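Local atomic coordinates of alkaline phosphatase D (PDB entry 2YEQ), a protein that hydrolyses phosphate esters, acting as a phosphodiesterase and alkaline phosphatase with iron and calcium in its active site. Residues S173-T178 and E515-K520; E212-Y217 and I221-Q226. All coordinates share one frame; numbering follows the deposited sequence.

How the contacts relate
Contacts 1 and 2 meet at a single sodium ion. Glu175 of 173-178 and Gln517 of 515-520 supply its ligands in contact 1, Glu214 of 212-217 supplies another in contact 2, and three waters of its shell are common to both. The centres of the contacts lie about 13 Å apart, yet Glu175 OE2 and Glu214 OE2 come within 3.2 Å because the cation holds both. Contact 2 also reaches a calcium ion through Asn215 and Asn216. Asp210 shares that ion and also binds a second calcium with Asp151, which is a ligand of the iron as well. Contact 2 therefore joins the sodium site to the metals of the active site.

Contact 1 (S173-T178 and E515-K520); sequences SAEIIT and EKQMIK. With NA (sodium ion), chain B; EDO (1,2-ethanediol), chain S; EDO (1,2-ethanediol), chain O; EDO (1,2-ethanediol), chain Q.
Glu175 and Gln517 converge on a sodium ion, their side chains crossing at about a right angle. Metal bonding dominates the contact. The Glu175 carboxylate grips the ion with both oxygens, unevenly, OE2 lying 2.2 Å from the sodium ion and OE1 2.9 Å from it. Gln517 OE1 adds a neutral amide oxygen 2.6 Å from the sodium ion, and three waters and Glu214 complete the shell. Oxygen ligands suit a hard cation such as sodium, and pairing carboxylates with a glutamine supplies an oxygen without adding another negative charge. An extended chain with CG anti to the backbone N (chi1 -179°) carries the Glu175 carboxylate out from its loop. The carboxylate and amide are nearly coplanar and crowded, their exact spacing is doubtful, and no hydrogen bond links them.

Hydrogen bonds elsewhere fix both heads. Arg234 holds Glu175 OE2, probably drawing off some of its charge, while Gln517 NE2 donates to Glu160, which helps set the rotation of the amide with its oxygen on the metal.

In the fold, this sodium bridge ties the C-terminal helix 504-520 to the loop leading into helix 179-190. Ile176 packs its aliphatic side chain on that second helix, and Thr178 caps its N-terminus.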
loop_
_atom_site.group_PDB
_atom_site.type_symbol
_atom_site.label_atom_id
_atom_site.label_comp_id
_atom_site.label_asym_id
_atom_site.label_seq_id
_atom_site.Cartn_x
_atom_site.Cartn_y
_atom_site.Cartn_z
ATOM N N SER A 173 15.132 -12.206 -11.392
ATOM C CA SER A 173 15.366 -13.589 -11.017
ATOM C C SER A 173 14.135 -14.448 -11.258
ATOM O O SER A 173 13.049 -13.941 -11.544
ATOM C CB SER A 173 15.743 -13.658 -9.540
ATOM O OG SER A 173 14.621 -13.423 -8.674
ATOM N N ALA A 174 14.307 -15.762 -11.142
ATOM C CA ALA A 174 13.170 -16.675 -11.017
ATOM C C ALA A 174 12.364 -16.302 -9.797
ATOM O O ALA A 174 12.785 -15.484 -8.982
ATOM C CB ALA A 174 13.653 -18.157 -10.889
ATOM N N GLU A 175 11.212 -16.947 -9.643
ATOM C CA GLU A 175 10.355 -16.700 -8.490
ATOM C C GLU A 175 11.153 -16.749 -7.208
ATOM O O GLU A 175 11.903 -17.709 -6.968
ATOM C CB GLU A 175 9.187 -17.705 -8.431
ATOM C CG GLU A 175 8.257 -17.443 -7.227
ATOM C CD GLU A 175 6.997 -18.311 -7.191
ATOM O OE1 GLU A 175 6.871 -19.223 -8.025
ATOM O OE2 GLU A 175 6.128 -18.100 -6.307
ATOM N N ILE A 176 10.949 -15.736 -6.365
ATOM C CA ILE A 176 11.747 -15.518 -5.192
ATOM C C ILE A 176 11.305 -16.350 -3.982
ATOM O O ILE A 176 10.118 -16.413 -3.658
ATOM C CB ILE A 176 11.839 -14.013 -4.846
ATOM C CG1 ILE A 176 10.461 -13.396 -4.542
ATOM C CG2 ILE A 176 12.489 -13.286 -6.035
ATOM C CD1 ILE A 176 10.539 -11.837 -4.238
ATOM N N ILE A 177 12.278 -16.996 -3.336
ATOM C CA ILE A 177 12.015 -17.959 -2.259
ATOM C C ILE A 177 12.820 -17.674 -1.023
ATOM O O ILE A 177 12.282 -17.678 0.080
ATOM C CB ILE A 177 12.351 -19.402 -2.712
ATOM C CG1 ILE A 177 11.509 -19.784 -3.932
ATOM C CG2 ILE A 177 12.169 -20.400 -1.540
ATOM C CD1 ILE A 177 10.022 -19.703 -3.687
ATOM N N THR A 178 14.116 -17.447 -1.182
ATOM C CA THR A 178 15.010 -17.265 -0.034
ATOM C C THR A 178 15.123 -15.805 0.373
ATOM O O THR A 178 14.761 -14.894 -0.389
ATOM C CB THR A 178 16.434 -17.705 -0.385
ATOM O OG1 THR A 178 16.905 -16.856 -1.411
ATOM C CG2 THR A 178 16.480 -19.164 -0.893
ATOM N N GLU A 515 0.724 -21.218 -13.799
ATOM C CA GLU A 515 0.870 -22.282 -14.783
ATOM C C GLU A 515 2.247 -22.236 -15.436
ATOM O O GLU A 515 2.919 -23.257 -15.512
ATOM C CB GLU A 515 -0.233 -22.164 -15.841
ATOM C CG GLU A 515 -0.171 -23.183 -16.968
ATOM C CD GLU A 515 -0.727 -22.632 -18.273
ATOM O OE1 GLU A 515 -0.052 -21.783 -18.907
ATOM O OE2 GLU A 515 -1.843 -23.048 -18.653
ATOM N N LYS A 516 2.658 -21.055 -15.911
ATOM C CA LYS A 516 3.998 -20.872 -16.494
ATOM C C LYS A 516 5.108 -21.261 -15.520
ATOM O O LYS A 516 6.084 -21.867 -15.929
ATOM C CB LYS A 516 4.207 -19.436 -16.991
ATOM C CG LYS A 516 3.693 -19.210 -18.403
ATOM C CD LYS A 516 2.951 -17.884 -18.569
ATOM C CE LYS A 516 2.032 -17.899 -19.787
ATOM N NZ LYS A 516 2.017 -16.568 -20.457
ATOM N N GLN A 517 4.956 -20.919 -14.243
ATOM C CA GLN A 517 5.912 -21.330 -13.204
ATOM C C GLN A 517 6.031 -22.848 -13.157
ATOM O O GLN A 517 7.135 -23.378 -13.025
ATOM C CB GLN A 517 5.480 -20.844 -11.819
ATOM C CG GLN A 517 5.838 -19.411 -11.512
ATOM C CD GLN A 517 5.220 -18.891 -10.208
ATOM O OE1 GLN A 517 4.362 -19.546 -9.547
ATOM N NE2 GLN A 517 5.665 -17.700 -9.816
ATOM N N MET A 518 4.891 -23.537 -13.254
ATOM C CA MET A 518 4.863 -25.003 -13.238
ATOM C C MET A 518 5.488 -25.576 -14.518
ATOM O O MET A 518 6.258 -26.533 -14.444
ATOM C CB MET A 518 3.429 -25.537 -13.031
ATOM C CG MET A 518 3.300 -26.557 -11.892
ATOM S SD MET A 518 3.421 -25.814 -10.241
ATOM C CE MET A 518 4.464 -26.985 -9.362
ATOM N N ILE A 519 5.168 -24.994 -15.678
ATOM C CA ILE A 519 5.765 -25.429 -16.949
ATOM C C ILE A 519 7.293 -25.262 -16.945
ATOM O O ILE A 519 8.008 -26.079 -17.523
ATOM C CB ILE A 519 5.205 -24.656 -18.153
ATOM C CG1 ILE A 519 3.749 -25.024 -18.416
ATOM C CG2 ILE A 519 6.017 -24.928 -19.414
ATOM C CD1 ILE A 519 3.079 -24.082 -19.412
ATOM N N LYS A 520 7.792 -24.213 -16.293
ATOM C CA LYS A 520 9.244 -23.977 -16.209
ATOM C C LYS A 520 9.949 -25.080 -15.417
ATOM O O LYS A 520 11.057 -25.486 -15.770
ATOM C CB LYS A 520 9.554 -22.625 -15.573
ATOM C CG LYS A 520 9.544 -21.454 -16.534
ATOM C CD LYS A 520 9.749 -20.154 -15.750
ATOM C CE LYS A 520 9.492 -18.919 -16.582
ATOM N NZ LYS A 520 9.936 -17.697 -15.846
HETATM NA NA NA B . 4.204 -19.021 -6.960
HETATM C C1 EDO S . 17.491 -16.884 -9.943
HETATM O O1 EDO S . 17.051 -16.733 -11.307
HETATM C C2 EDO S . 16.373 -17.409 -9.041
HETATM O O2 EDO S . 16.811 -17.439 -7.676
HETATM C C1 EDO O . 18.861 -18.974 -3.548
HETATM O O1 EDO O . 18.347 -18.637 -4.851
HETATM C C2 EDO O . 19.450 -17.746 -2.851
HETATM O O2 EDO O . 19.649 -17.993 -1.453
HETATM C C1 EDO Q . 13.476 -20.577 1.725
HETATM O O1 EDO Q . 12.315 -19.790 2.022
HETATM C C2 EDO Q . 14.480 -20.658 2.877
HETATM O O2 EDO Q . 14.322 -19.555 3.766
HETATM O O HOH W 1 3.428 -16.946 -7.359
HETATM O O HOH W 2 4.886 -21.083 -6.553
HETATM O O HOH W 3 2.025 -19.695 -7.116
#

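Contact 2 (E212-Y217 and I221-Q226); sequences EVENNY and IPEKGQ. With CA (calcium ion), chain C; NA (sodium ion), chain B; PE5 (3,6,9,12,15,18,21,24-octaoxahexacosan-1-ol), chain D.
Asn215 and Glu223 meet through a hydrogen bond across a loop of the calcineurin-like phosphatase fold, between strand 203-206 and helix 228-245. Two tight turns shape it, a type II turn from Glu214 to Tyr217 and a type I' turn from Glu223 to Gln226. Phi is positive at Asn216, Lys224 and Gly225, a conformation asparagine and glycine adopt readily and lysine less so.

The two flat heads are turned steeply against each other, the Asn215 amide and Glu223 carboxylate planes lying 71° apart. Asn215 ND2 donates to Glu223 OE1 over 2.9 Å, the bond bent to 149° at the hydrogen and reaching the oxygen from above the carboxylate plane. Glu223 gets there with CG between its backbone N and carbonyl carbon (chi1 66°). With ND2 so engaged, the amide is probably held with Asn215 OD1 on the calcium ion, 2.4 Å away. Asn216 OD1 binds the same ion, and Asn216 ND2 donates to Asp289.

Glu223 also serves the sodium ion at second hand, since OE2 accepts from a water of its shell. Glu214 reaches that ion directly through OE2, 2.3 Å from the sodium ion. Its other oxygen, OE1, accepts a hydrogen bond from water 4, which also donates to Asn215 O and accepts from Glu223 N, 2.8 Å from the water oxygen.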
loop_
_atom_site.group_PDB
_atom_site.type_symbol
_atom_site.label_atom_id
_atom_site.label_comp_id
_atom_site.label_asym_id
_atom_site.label_seq_id
_atom_site.Cartn_x
_atom_site.Cartn_y
_atom_site.Cartn_z
ATOM N N GLU A 212 4.095 -9.073 -1.508
ATOM C CA GLU A 212 5.319 -8.993 -0.732
ATOM C C GLU A 212 5.819 -10.404 -0.299
ATOM O O GLU A 212 6.972 -10.539 0.104
ATOM C CB GLU A 212 5.097 -8.158 0.506
ATOM C CG GLU A 212 5.131 -6.656 0.206
ATOM C CD GLU A 212 3.779 -6.012 -0.129
ATOM O OE1 GLU A 212 2.758 -6.699 -0.410
ATOM O OE2 GLU A 212 3.767 -4.743 -0.132
ATOM N N VAL A 213 4.923 -11.405 -0.324
ATOM C CA VAL A 213 5.301 -12.816 -0.093
ATOM C C VAL A 213 4.988 -13.648 -1.301
ATOM O O VAL A 213 5.894 -14.071 -2.027
ATOM C CB VAL A 213 4.658 -13.416 1.156
ATOM C CG1 VAL A 213 5.353 -14.807 1.473
ATOM C CG2 VAL A 213 4.758 -12.467 2.340
ATOM N N GLU A 214 3.704 -13.898 -1.533
ATOM C CA GLU A 214 3.277 -14.671 -2.686
ATOM C C GLU A 214 1.804 -14.427 -2.917
ATOM O O GLU A 214 1.055 -14.251 -1.959
ATOM C CB GLU A 214 3.522 -16.201 -2.502
ATOM C CG GLU A 214 3.183 -16.993 -3.803
ATOM C CD GLU A 214 3.260 -18.551 -3.697
ATOM O OE1 GLU A 214 2.907 -19.078 -2.625
ATOM O OE2 GLU A 214 3.625 -19.208 -4.728
ATOM N N ASN A 215 1.394 -14.479 -4.180
ATOM C CA ASN A 215 -0.006 -14.262 -4.551
ATOM C C ASN A 215 -1.035 -15.015 -3.692
ATOM O O ASN A 215 -0.965 -16.256 -3.545
ATOM C CB ASN A 215 -0.253 -14.664 -6.009
ATOM C CG ASN A 215 -1.614 -14.196 -6.520
ATOM O OD1 ASN A 215 -1.939 -12.998 -6.441
ATOM N ND2 ASN A 215 -2.409 -15.132 -7.057
ATOM N N ASN A 216 -2.000 -14.251 -3.171
ATOM C CA ASN A 216 -3.182 -14.749 -2.465
ATOM C C ASN A 216 -2.908 -15.678 -1.300
ATOM O O ASN A 216 -3.726 -16.562 -0.997
ATOM C CB ASN A 216 -4.157 -15.415 -3.445
ATOM C CG ASN A 216 -4.971 -14.385 -4.273
ATOM O OD1 ASN A 216 -4.442 -13.371 -4.678
ATOM N ND2 ASN A 216 -6.256 -14.676 -4.529
ATOM N N TYR A 217 -1.794 -15.455 -0.612
ATOM C CA TYR A 217 -1.556 -16.148 0.614
ATOM C C TYR A 217 -2.574 -15.756 1.675
ATOM O O TYR A 217 -3.150 -14.651 1.651
ATOM C CB TYR A 217 -0.118 -15.979 1.104
ATOM C CG TYR A 217 0.271 -14.822 1.999
ATOM C CD1 TYR A 217 0.207 -14.927 3.366
ATOM C CD2 TYR A 217 0.802 -13.633 1.455
ATOM C CE1 TYR A 217 0.635 -13.915 4.188
ATOM C CE2 TYR A 217 1.229 -12.596 2.270
ATOM C CZ TYR A 217 1.143 -12.717 3.617
ATOM O OH TYR A 217 1.570 -11.698 4.434
ATOM N N ILE A 221 -1.103 -20.268 4.792
ATOM C CA ILE A 221 -1.566 -21.066 3.690
ATOM C C ILE A 221 -1.283 -20.404 2.344
ATOM O O ILE A 221 -1.900 -19.368 2.019
ATOM C CB ILE A 221 -3.079 -21.328 3.791
ATOM C CG1 ILE A 221 -3.448 -21.931 5.145
ATOM C CG2 ILE A 221 -3.539 -22.220 2.678
ATOM C CD1 ILE A 221 -4.968 -22.053 5.331
ATOM N N PRO A 222 -0.407 -21.004 1.529
ATOM C CA PRO A 222 -0.176 -20.480 0.178
ATOM C C PRO A 222 -1.259 -20.898 -0.780
ATOM O O PRO A 222 -2.035 -21.821 -0.506
ATOM C CB PRO A 222 1.164 -21.130 -0.236
ATOM C CG PRO A 222 1.104 -22.486 0.450
ATOM C CD PRO A 222 0.411 -22.217 1.785
ATOM N N GLU A 223 -1.305 -20.218 -1.914
ATOM C CA GLU A 223 -2.238 -20.506 -2.964
ATOM C C GLU A 223 -1.956 -21.860 -3.647
ATOM O O GLU A 223 -0.844 -22.397 -3.575
ATOM C CB GLU A 223 -2.193 -19.398 -4.028
ATOM C CG GLU A 223 -0.884 -19.276 -4.820
ATOM C CD GLU A 223 -1.003 -18.368 -6.054
ATOM O OE1 GLU A 223 -2.148 -17.942 -6.353
ATOM O OE2 GLU A 223 0.040 -18.087 -6.723
ATOM N N LYS A 224 -2.969 -22.362 -4.340
ATOM C CA LYS A 224 -2.856 -23.486 -5.266
ATOM C C LYS A 224 -2.347 -24.780 -4.615
ATOM O O LYS A 224 -1.581 -25.520 -5.231
ATOM C CB LYS A 224 -1.954 -23.094 -6.440
ATOM C CG LYS A 224 -2.421 -21.841 -7.203
ATOM C CD LYS A 224 -3.462 -22.180 -8.216
ATOM C CE LYS A 224 -3.829 -20.976 -9.078
ATOM N NZ LYS A 224 -5.133 -20.366 -8.659
ATOM N N GLY A 225 -2.737 -25.015 -3.372
ATOM C CA GLY A 225 -2.395 -26.254 -2.653
ATOM C C GLY A 225 -0.907 -26.503 -2.493
ATOM O O GLY A 225 -0.457 -27.644 -2.458
ATOM N N GLN A 226 -0.127 -25.436 -2.371
ATOM C CA GLN A 226 1.310 -25.571 -2.166
ATOM C C GLN A 226 1.600 -25.887 -0.720
ATOM O O GLN A 226 0.692 -25.877 0.119
ATOM C CB GLN A 226 2.002 -24.293 -2.618
ATOM C CG GLN A 226 1.870 -24.093 -4.109
ATOM C CD GLN A 226 2.512 -22.784 -4.564
ATOM O OE1 GLN A 226 1.978 -21.707 -4.342
ATOM N NE2 GLN A 226 3.670 -22.883 -5.152
HETATM CA CA CA C . -3.414 -11.418 -5.496
HETATM NA NA NA B . 4.204 -19.021 -6.960
HETATM C C48 PE5 D . -5.649 -20.886 -4.557
HETATM C C50 PE5 D . -6.640 -21.912 -5.121
HETATM O O1 PE5 D . -7.060 -22.853 -4.114
HETATM C C1 PE5 D . -6.451 -24.145 -4.240
HETATM O O HOH W 4 0.415 -17.968 -1.833
HETATM O O HOH W 5 -4.065 -19.081 0.137
HETATM O O HOH W 3 2.025 -19.695 -7.116
HETATM O O HOH W 2 4.886 -21.083 -6.553
HETATM O O HOH W 1 3.428 -16.946 -7.359
HETATM O O HOH W 6 -4.580 -11.363 -7.396
HETATM O O HOH W 7 -5.126 -10.319 -4.296
#